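Local atomic coordinates of dextranase (Pseudarthrobacter oxydans, PDB entry 6NZS), a protein that catalyses the endohydrolysis of alpha-1,6-glucosidic linkages in dextran, as a glycoside hydrolase of family 49. Residues G483-A488 with D508-L513; Y155-D160 with H435-W440; T516-H521 with L569-F574. All coordinates share one frame; numbering follows the deposited sequence.

Contact 1: G483-A488 with D508-L513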
loop_
_atom_site.group_PDB
_atom_site.type_symbol
_atom_site.label_atom_id
_atom_site.label_comp_id
_atom_site.label_asym_id
_atom_site.label_seq_id
_atom_site.Cartn_x
_atom_site.Cartn_y
_atom_site.Cartn_z
ATOM N N GLY A 483 -16.909 -0.286 3.463
ATOM C CA GLY A 483 -17.605 -0.916 2.349
ATOM C C GLY A 483 -17.577 -2.440 2.443
ATOM O O GLY A 483 -17.365 -3.034 3.505
ATOM N N MET A 484 -17.791 -3.080 1.294
ATOM C CA MET A 484 -17.877 -4.534 1.217
ATOM C C MET A 484 -16.506 -5.173 1.041
ATOM O O MET A 484 -15.624 -4.620 0.383
ATOM C CB MET A 484 -18.731 -4.941 0.014
ATOM C CG MET A 484 -20.162 -4.471 0.079
ATOM S SD MET A 484 -21.105 -4.970 -1.385
ATOM C CE MET A 484 -20.366 -3.960 -2.647
ATOM N N THR A 485 -16.331 -6.356 1.633
ATOM C CA THR A 485 -15.144 -7.170 1.370
ATOM C C THR A 485 -15.560 -8.627 1.236
ATOM O O THR A 485 -16.740 -8.976 1.367
ATOM C CB THR A 485 -14.028 -6.967 2.407
ATOM O OG1 THR A 485 -12.801 -7.487 1.885
ATOM C CG2 THR A 485 -14.343 -7.675 3.726
ATOM N N ASN A 486 -14.572 -9.484 0.964
ATOM C CA ASN A 486 -14.854 -10.888 0.673
ATOM C C ASN A 486 -14.739 -11.812 1.879
ATOM O O ASN A 486 -15.599 -12.685 2.052
ATOM C CB ASN A 486 -14.031 -11.410 -0.521
ATOM C CG ASN A 486 -12.543 -11.486 -0.247
ATOM O OD1 ASN A 486 -11.991 -10.717 0.550
ATOM N ND2 ASN A 486 -11.869 -12.404 -0.940
ATOM N N CYS A 487 -13.713 -11.664 2.719
ATOM C CA CYS A 487 -13.537 -12.598 3.831
ATOM C C CYS A 487 -12.603 -11.989 4.868
ATOM O O CYS A 487 -11.771 -11.138 4.555
ATOM C CB CYS A 487 -13.027 -13.971 3.361
ATOM S SG CYS A 487 -11.612 -13.942 2.243
ATOM N N ALA A 488 -12.747 -12.454 6.113
ATOM C CA ALA A 488 -11.983 -11.890 7.225
ATOM C C ALA A 488 -10.576 -12.474 7.331
ATOM O O ALA A 488 -9.593 -11.729 7.343
ATOM C CB ALA A 488 -12.738 -12.081 8.544
ATOM N N ASP A 508 -17.560 -3.371 7.342
ATOM C CA ASP A 508 -18.865 -2.759 7.080
ATOM C C ASP A 508 -19.874 -3.789 6.581
ATOM O O ASP A 508 -21.019 -3.825 7.042
ATOM C CB ASP A 508 -18.740 -1.642 6.042
ATOM C CG ASP A 508 -18.302 -0.322 6.635
ATOM O OD1 ASP A 508 -18.148 -0.235 7.867
ATOM O OD2 ASP A 508 -18.114 0.632 5.852
ATOM N N ALA A 509 -19.480 -4.608 5.608
ATOM C CA ALA A 509 -20.427 -5.503 4.957
ATOM C C ALA A 509 -19.658 -6.571 4.200
ATOM O O ALA A 509 -18.497 -6.378 3.827
ATOM C CB ALA A 509 -21.328 -4.735 3.977
ATOM N N TRP A 510 -20.323 -7.703 3.975
ATOM C CA TRP A 510 -19.817 -8.653 2.994
ATOM C C TRP A 510 -20.291 -8.257 1.602
ATOM O O TRP A 510 -21.293 -7.557 1.430
ATOM C CB TRP A 510 -20.314 -10.071 3.288
ATOM C CG TRP A 510 -19.932 -10.587 4.638
ATOM C CD1 TRP A 510 -20.783 -11.027 5.616
ATOM C CD2 TRP A 510 -18.605 -10.745 5.158
ATOM N NE1 TRP A 510 -20.068 -11.430 6.720
ATOM C CE2 TRP A 510 -18.730 -11.270 6.464
ATOM C CE3 TRP A 510 -17.327 -10.486 4.652
ATOM C CZ2 TRP A 510 -17.619 -11.531 7.276
ATOM C CZ3 TRP A 510 -16.225 -10.746 5.455
ATOM C CH2 TRP A 510 -16.377 -11.266 6.754
ATOM N N ASN A 511 -19.569 -8.735 0.598
ATOM C CA ASN A 511 -19.930 -8.470 -0.791
ATOM C C ASN A 511 -21.022 -9.435 -1.264
ATOM O O ASN A 511 -21.593 -10.212 -0.489
ATOM C CB ASN A 511 -18.682 -8.447 -1.670
ATOM C CG ASN A 511 -17.989 -9.808 -1.765
ATOM O OD1 ASN A 511 -18.602 -10.858 -1.567
ATOM N ND2 ASN A 511 -16.697 -9.786 -2.080
ATOM N N GLY A 512 -21.332 -9.391 -2.555
ATOM C CA GLY A 512 -22.413 -10.178 -3.122
ATOM C C GLY A 512 -22.097 -11.612 -3.515
ATOM O O GLY A 512 -22.943 -12.277 -4.127
ATOM N N LEU A 513 -20.914 -12.122 -3.183
ATOM C CA LEU A 513 -20.578 -13.505 -3.494
ATOM C C LEU A 513 -21.416 -14.451 -2.636
ATOM O O LEU A 513 -22.050 -14.051 -1.658
ATOM C CB LEU A 513 -19.098 -13.750 -3.199
ATOM C CG LEU A 513 -18.120 -12.929 -4.036
ATOM C CD1 LEU A 513 -16.716 -13.122 -3.518
ATOM C CD2 LEU A 513 -18.218 -13.331 -5.510
#
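With its CG turned away from its own carbonyl carbon (chi1 -62°) and the chain extended to SD (chi2 179°), M484 lays CG and SD along the backbone of W510 and N511, its sulfur 3.7 Å from N511 CA. W510 has a similar first torsion (chi1 -59°); its CB starts out away from 483-488, yet the indole swings its six-membered ring back to that segment. There CZ3 lies 3.6 Å from C487 CA, CH2 meets the methyl of A488, and T485 O sits at the ring edge, close to its plane. The backbones run parallel for two residues, M484 beside A509 and T485 beside W510. T485 is bonded to the partner segment through both its polar backbone atoms, the N donating to A509 O (3.1 Å) and the O receiving N511 N (2.9 Å). The bond from A509 N to G483 O is weak. At the corner just before, D508 OD2 takes the amide of G483 at 2.8 Å, met from above the carboxylate plane. N511 then turns its carboxamide back on its own chain: OD1 accepts from L513 N in an Asx turn. N486 O is buried with no partner in the model. Both segments follow corners of the chain, and the short parallel pair joins successive coils of the right-handed parallel beta-helix known for this family. A disulfide ties C487 to C448, strands 469-482 and 495-507 are stacked coil upon coil next to the pair, strand 545-552 touches W510 and A488, and strand 176-192 of the N-terminal domain packs on M484 and N511.

Contact 2: Y155-D160 with H435-W440; sequences YTAYND and HNRMYW
The main-chain oxygen of Y439 receives the ND2 group of N159 at 2.8 Å, the one hydrogen bond that joins strand 154-159 to the loop 435-440. The bond is bent, with 137° at the hydrogen, and the donor stands tilted from the carbonyl plane, while the acceptor lies close to the plane of the N159 amide. N159 reaches it because its CG is anti to the backbone N (chi1 -174°), which sends the carboxamide across the gap. The same ND2 comes to the edge of the Y439 ring, 3.6 Å from CD1, with amide and ring planes steeply inclined to each other. At its other end the amide is held too: OD1 accepts from M161 N, so both polar atoms of the group have partners. This is a join between domains, with a strand of the N-terminal Ig-like domain facing a loop that leaves strand 423-435 of the beta-solenoid. Earlier in the loop, R437 rises toward the strand. Its CD packs 3.7 Å from Y155 OH and 4.2 Å from the methyl of A157, and the tyrosine crosses the arginine side chain at roughly a right angle. A bend at chi3 (-57°) turns the guanidinium aside, where E181 and E409 each form a salt bridge with it; E181, on strand 176-192, also bonds to Y155 OH. One glutamate thus holds the two side chains next to each other, and the pair of carboxylates probably balances the buried positive charge. F77 of helix 76-81 packs against Y155, A157 and R437 together. Within the loop, N436 OD1 accepts from M438 N in an Asx turn.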
loop_
_atom_site.group_PDB
_atom_site.type_symbol
_atom_site.label_atom_id
_atom_site.label_comp_id
_atom_site.label_asym_id
_atom_site.label_seq_id
_atom_site.Cartn_x
_atom_site.Cartn_y
_atom_site.Cartn_z
ATOM N N TYR A 155 -18.436 4.245 -8.852
ATOM C CA TYR A 155 -18.918 3.131 -9.654
ATOM C C TYR A 155 -18.849 1.886 -8.775
ATOM O O TYR A 155 -18.171 1.862 -7.741
ATOM C CB TYR A 155 -18.075 2.935 -10.934
ATOM C CG TYR A 155 -16.840 2.126 -10.625
ATOM C CD1 TYR A 155 -15.775 2.702 -9.944
ATOM C CD2 TYR A 155 -16.769 0.766 -10.928
ATOM C CE1 TYR A 155 -14.670 1.969 -9.591
ATOM C CE2 TYR A 155 -15.670 0.021 -10.575
ATOM C CZ TYR A 155 -14.617 0.627 -9.905
ATOM O OH TYR A 155 -13.518 -0.110 -9.541
ATOM N N THR A 156 -19.532 0.830 -9.201
ATOM C CA THR A 156 -19.483 -0.445 -8.501
ATOM C C THR A 156 -18.796 -1.475 -9.382
ATOM O O THR A 156 -19.151 -1.635 -10.559
ATOM C CB THR A 156 -20.888 -0.914 -8.107
ATOM O OG1 THR A 156 -21.467 0.050 -7.208
ATOM C CG2 THR A 156 -20.844 -2.293 -7.433
ATOM N N ALA A 157 -17.799 -2.155 -8.817
ATOM C CA ALA A 157 -17.198 -3.311 -9.469
ATOM C C ALA A 157 -18.027 -4.547 -9.148
ATOM O O ALA A 157 -18.411 -4.761 -7.991
ATOM C CB ALA A 157 -15.769 -3.506 -8.969
ATOM N N TYR A 158 -18.308 -5.350 -10.177
ATOM C CA TYR A 158 -19.069 -6.587 -10.044
ATOM C C TYR A 158 -18.234 -7.781 -10.481
ATOM O O TYR A 158 -17.346 -7.661 -11.323
ATOM C CB TYR A 158 -20.313 -6.555 -10.943
ATOM C CG TYR A 158 -21.302 -5.494 -10.552
ATOM C CD1 TYR A 158 -21.189 -4.201 -11.049
ATOM C CD2 TYR A 158 -22.348 -5.780 -9.689
ATOM C CE1 TYR A 158 -22.098 -3.215 -10.694
ATOM C CE2 TYR A 158 -23.261 -4.797 -9.329
ATOM C CZ TYR A 158 -23.122 -3.518 -9.824
ATOM O OH TYR A 158 -24.035 -2.538 -9.472
ATOM N N ASN A 159 -18.544 -8.944 -9.918
ATOM C CA ASN A 159 -17.964 -10.199 -10.371
ATOM C C ASN A 159 -18.991 -10.850 -11.285
ATOM O O ASN A 159 -20.141 -11.051 -10.883
ATOM C CB ASN A 159 -17.616 -11.111 -9.189
ATOM C CG ASN A 159 -16.862 -12.369 -9.619
ATOM O OD1 ASN A 159 -16.993 -12.822 -10.755
ATOM N ND2 ASN A 159 -16.082 -12.935 -8.713
ATOM N N ASP A 160 -18.596 -11.121 -12.531
ATOM C CA ASP A 160 -19.533 -11.724 -13.478
ATOM C C ASP A 160 -19.746 -13.219 -13.256
ATOM O O ASP A 160 -20.569 -13.831 -13.958
ATOM C CB ASP A 160 -19.165 -11.387 -14.935
ATOM C CG ASP A 160 -17.908 -12.103 -15.440
ATOM O OD1 ASP A 160 -17.337 -12.973 -14.748
ATOM O OD2 ASP A 160 -17.487 -11.778 -16.570
ATOM N N HIS A 435 -10.754 0.798 0.845
ATOM C CA HIS A 435 -11.373 0.140 -0.295
ATOM C C HIS A 435 -10.656 -1.171 -0.528
ATOM O O HIS A 435 -9.505 -1.351 -0.123
ATOM C CB HIS A 435 -11.256 0.997 -1.558
ATOM C CG HIS A 435 -12.062 2.251 -1.490
ATOM N ND1 HIS A 435 -13.438 2.234 -1.431
ATOM C CD2 HIS A 435 -11.695 3.555 -1.435
ATOM C CE1 HIS A 435 -13.890 3.474 -1.354
ATOM N NE2 HIS A 435 -12.850 4.293 -1.357
ATOM N N ASN A 436 -11.343 -2.078 -1.216
ATOM C CA ASN A 436 -10.717 -3.315 -1.661
ATOM C C ASN A 436 -11.562 -3.886 -2.784
ATOM O O ASN A 436 -12.774 -3.672 -2.825
ATOM C CB ASN A 436 -10.598 -4.338 -0.521
ATOM C CG ASN A 436 -11.917 -5.010 -0.209
ATOM O OD1 ASN A 436 -12.188 -6.121 -0.683
ATOM N ND2 ASN A 436 -12.761 -4.337 0.567
ATOM N N ARG A 437 -10.916 -4.638 -3.679
ATOM C CA ARG A 437 -11.614 -5.303 -4.770
ATOM C C ARG A 437 -11.350 -6.802 -4.737
ATOM O O ARG A 437 -11.233 -7.454 -5.777
ATOM C CB ARG A 437 -11.254 -4.701 -6.129
ATOM C CG ARG A 437 -11.862 -3.312 -6.375
ATOM C CD ARG A 437 -11.810 -2.911 -7.856
ATOM N NE ARG A 437 -10.451 -2.931 -8.390
ATOM C CZ ARG A 437 -9.571 -1.944 -8.274
ATOM N NH1 ARG A 437 -9.891 -0.819 -7.640
ATOM N NH2 ARG A 437 -8.355 -2.084 -8.795
ATOM N N MET A 438 -11.255 -7.369 -3.536
ATOM C CA MET A 438 -11.015 -8.804 -3.402
ATOM C C MET A 438 -12.298 -9.551 -3.758
ATOM O O MET A 438 -13.335 -9.371 -3.110
ATOM C CB MET A 438 -10.532 -9.127 -1.989
ATOM C CG MET A 438 -9.178 -8.468 -1.672
ATOM S SD MET A 438 -8.417 -8.980 -0.105
ATOM C CE MET A 438 -9.621 -8.359 1.059
ATOM N N TYR A 439 -12.244 -10.364 -4.812
ATOM C CA TYR A 439 -13.470 -10.725 -5.518
ATOM C C TYR A 439 -13.677 -12.207 -5.793
ATOM O O TYR A 439 -14.720 -12.554 -6.342
ATOM C CB TYR A 439 -13.558 -9.987 -6.867
ATOM C CG TYR A 439 -12.551 -10.436 -7.926
ATOM C CD1 TYR A 439 -12.844 -11.468 -8.817
ATOM C CD2 TYR A 439 -11.318 -9.805 -8.052
ATOM C CE1 TYR A 439 -11.930 -11.863 -9.785
ATOM C CE2 TYR A 439 -10.405 -10.192 -9.023
ATOM C CZ TYR A 439 -10.721 -11.217 -9.885
ATOM O OH TYR A 439 -9.817 -11.595 -10.849
ATOM N N TRP A 440 -12.736 -13.077 -5.440
ATOM C CA TRP A 440 -12.697 -14.424 -6.011
ATOM C C TRP A 440 -13.958 -15.227 -5.711
ATOM O O TRP A 440 -14.415 -15.308 -4.565
ATOM C CB TRP A 440 -11.497 -15.181 -5.452
ATOM C CG TRP A 440 -10.183 -14.491 -5.590
ATOM C CD1 TRP A 440 -9.391 -14.034 -4.572
ATOM C CD2 TRP A 440 -9.472 -14.223 -6.804
ATOM N NE1 TRP A 440 -8.242 -13.489 -5.080
ATOM C CE2 TRP A 440 -8.259 -13.600 -6.447
ATOM C CE3 TRP A 440 -9.737 -14.461 -8.159
ATOM C CZ2 TRP A 440 -7.322 -13.191 -7.389
ATOM C CZ3 TRP A 440 -8.807 -14.052 -9.098
ATOM C CH2 TRP A 440 -7.609 -13.425 -8.709
#

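Contact 3: T516-H521 with L569-F574; sequences TSQVSH and LGRIGF
Q518 OE1 is gripped side-on by R571, whose NE donates at 2.8 Å and whose NH2 donates at 3.0 Å. The two side chains lie alongside each other, pointing the same way, with amide and guanidinium nearly coplanar. OE1 is in the guanidinium plane, and NH2 approaches in the carbonyl plane of the amide, so the paired bonds restrain rotation of both flat groups. The arginine can turn toward the glutamine because its chain bends at chi2 (-73°). R571 NH1 also gives to Q568 O, and Q518 NE2 to N511 O. Between the backbones, S520 N donates to R571 O (2.8 Å) in a nearly linear bond, and S520 O accepts from G573 N at the same length. S520 and I572 thereby form a single beta bridge, placed where the loop leading into strand 521-524 meets one that follows strand 555-556. Strand 521-524 is the outermost of six parallel strands on one face of the beta-helix, so 569-574 lies at the end of that stack, near the C-terminal coils. Two polar groups of 516-521 have partners outside the contact, S520 OG receiving I489 N and H521 ND1 pairing with Y492 OH, and R490 bonds to both S517 O and V519 O. Packing completes the contact. V519 CG2 lies 3.6 Å from the CA of G573, where a residue without a side chain leaves it room, and the F574 ring brings CD1 to 3.4 Å from the backbone carbonyl carbon, C, of H521. I572 CG2 sits over the centre of one face of that phenyl ring, which also meets W582 edge-to-face.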
loop_
_atom_site.group_PDB
_atom_site.type_symbol
_atom_site.label_atom_id
_atom_site.label_comp_id
_atom_site.label_asym_id
_atom_site.label_seq_id
_atom_site.Cartn_x
_atom_site.Cartn_y
_atom_site.Cartn_z
ATOM N N THR A 516 -20.305 -19.230 0.805
ATOM C CA THR A 516 -19.211 -20.195 0.752
ATOM C C THR A 516 -17.907 -19.560 0.274
ATOM O O THR A 516 -16.821 -20.007 0.669
ATOM C CB THR A 516 -19.602 -21.369 -0.149
ATOM O OG1 THR A 516 -20.101 -20.871 -1.396
ATOM C CG2 THR A 516 -20.680 -22.205 0.513
ATOM N N SER A 517 -17.982 -18.521 -0.567
ATOM C CA SER A 517 -16.791 -17.831 -1.044
ATOM C C SER A 517 -16.250 -16.849 -0.022
ATOM O O SER A 517 -15.162 -16.302 -0.225
ATOM C CB SER A 517 -17.102 -17.044 -2.324
ATOM O OG SER A 517 -17.600 -17.884 -3.351
ATOM N N GLN A 518 -17.003 -16.595 1.044
ATOM C CA GLN A 518 -16.654 -15.611 2.055
ATOM C C GLN A 518 -16.133 -16.254 3.328
ATOM O O GLN A 518 -15.961 -15.562 4.339
ATOM C CB GLN A 518 -17.884 -14.754 2.357
ATOM C CG GLN A 518 -18.397 -14.054 1.113
ATOM C CD GLN A 518 -19.724 -13.369 1.311
ATOM O OE1 GLN A 518 -20.551 -13.786 2.133
ATOM N NE2 GLN A 518 -19.953 -12.308 0.540
ATOM N N VAL A 519 -15.839 -17.554 3.284
ATOM C CA VAL A 519 -15.511 -18.295 4.494
ATOM C C VAL A 519 -14.153 -17.873 5.037
ATOM O O VAL A 519 -13.228 -17.535 4.288
ATOM C CB VAL A 519 -15.546 -19.803 4.184
ATOM C CG1 VAL A 519 -14.393 -20.202 3.272
ATOM C CG2 VAL A 519 -15.521 -20.625 5.472
ATOM N N SER A 520 -14.038 -17.883 6.359
ATOM C CA SER A 520 -12.755 -17.768 7.038
ATOM C C SER A 520 -12.280 -19.163 7.437
ATOM O O SER A 520 -13.093 -20.013 7.812
ATOM C CB SER A 520 -12.887 -16.879 8.272
ATOM O OG SER A 520 -12.929 -15.505 7.895
ATOM N N HIS A 521 -10.961 -19.396 7.338
ATOM C CA HIS A 521 -10.365 -20.718 7.527
ATOM C C HIS A 521 -9.274 -20.689 8.590
ATOM O O HIS A 521 -8.587 -19.683 8.781
ATOM C CB HIS A 521 -9.715 -21.222 6.228
ATOM C CG HIS A 521 -10.670 -21.879 5.280
ATOM N ND1 HIS A 521 -10.333 -22.183 3.979
ATOM C CD2 HIS A 521 -11.953 -22.282 5.441
ATOM C CE1 HIS A 521 -11.361 -22.763 3.384
ATOM N NE2 HIS A 521 -12.357 -22.832 4.249
ATOM N N LEU A 569 -23.438 -14.756 10.103
ATOM C CA LEU A 569 -22.839 -13.451 9.827
ATOM C C LEU A 569 -21.313 -13.493 9.889
ATOM O O LEU A 569 -20.639 -12.846 9.081
ATOM C CB LEU A 569 -23.394 -12.404 10.792
ATOM C CG LEU A 569 -22.868 -10.976 10.600
ATOM C CD1 LEU A 569 -23.282 -10.410 9.228
ATOM C CD2 LEU A 569 -23.361 -10.074 11.717
ATOM N N GLY A 570 -20.742 -14.240 10.840
ATOM C CA GLY A 570 -19.292 -14.225 11.000
ATOM C C GLY A 570 -18.530 -14.975 9.925
ATOM O O GLY A 570 -17.333 -14.721 9.733
ATOM N N ARG A 571 -19.185 -15.908 9.237
ATOM C CA ARG A 571 -18.585 -16.654 8.132
ATOM C C ARG A 571 -17.385 -17.496 8.577
ATOM O O ARG A 571 -16.509 -17.813 7.770
ATOM C CB ARG A 571 -18.200 -15.751 6.951
ATOM C CG ARG A 571 -19.317 -14.849 6.408
ATOM C CD ARG A 571 -20.369 -15.630 5.609
ATOM N NE ARG A 571 -21.111 -14.749 4.699
ATOM C CZ ARG A 571 -22.231 -14.105 5.016
ATOM N NH1 ARG A 571 -22.767 -14.214 6.223
ATOM N NH2 ARG A 571 -22.821 -13.331 4.114
ATOM N N ILE A 572 -17.330 -17.886 9.848
ATOM C CA ILE A 572 -16.168 -18.604 10.373
ATOM C C ILE A 572 -16.324 -20.090 10.077
ATOM O O ILE A 572 -17.207 -20.751 10.633
ATOM C CB ILE A 572 -15.961 -18.339 11.868
ATOM C CG1 ILE A 572 -15.558 -16.884 12.103
ATOM C CG2 ILE A 572 -14.895 -19.279 12.445
ATOM C CD1 ILE A 572 -15.566 -16.471 13.571
ATOM N N GLY A 573 -15.456 -20.612 9.208
ATOM C CA GLY A 573 -15.432 -22.016 8.830
ATOM C C GLY A 573 -14.142 -22.700 9.252
ATOM O O GLY A 573 -13.574 -23.505 8.510
ATOM N N PHE A 574 -13.675 -22.359 10.449
ATOM C CA PHE A 574 -12.469 -22.966 11.000
ATOM C C PHE A 574 -12.679 -24.470 11.181
ATOM O O PHE A 574 -13.794 -24.935 11.432
ATOM C CB PHE A 574 -12.170 -22.328 12.360
ATOM C CG PHE A 574 -11.790 -20.852 12.300
ATOM C CD1 PHE A 574 -11.530 -20.208 11.091
ATOM C CD2 PHE A 574 -11.673 -20.125 13.476
ATOM C CE1 PHE A 574 -11.168 -18.860 11.068
ATOM C CE2 PHE A 574 -11.325 -18.786 13.463
ATOM C CZ PHE A 574 -11.068 -18.149 12.251
#

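Overall arrangement
All three contacts lie on the same side of the chain's centre. Contact 2 is the most buried and joins two domains; contacts 1 and 3 are partly buried and stay within the family 49 solenoid. Their chemistry follows their place: contact 1 rests on parallel strand pairing with an indole packed beside it, contact 2 on one side-chain-to-backbone bond and a buried arginine, with no strand pairing between the segments, contact 3 on loop backbone bonds and an amide-guanidinium pair. N436 connects contacts 2 and 1 by bonding to both M484 and T485, while W510 and N511 reach contact 3 through L569 and Q518. Contacts 2 and 3 barely touch, their centres about 18 Å apart.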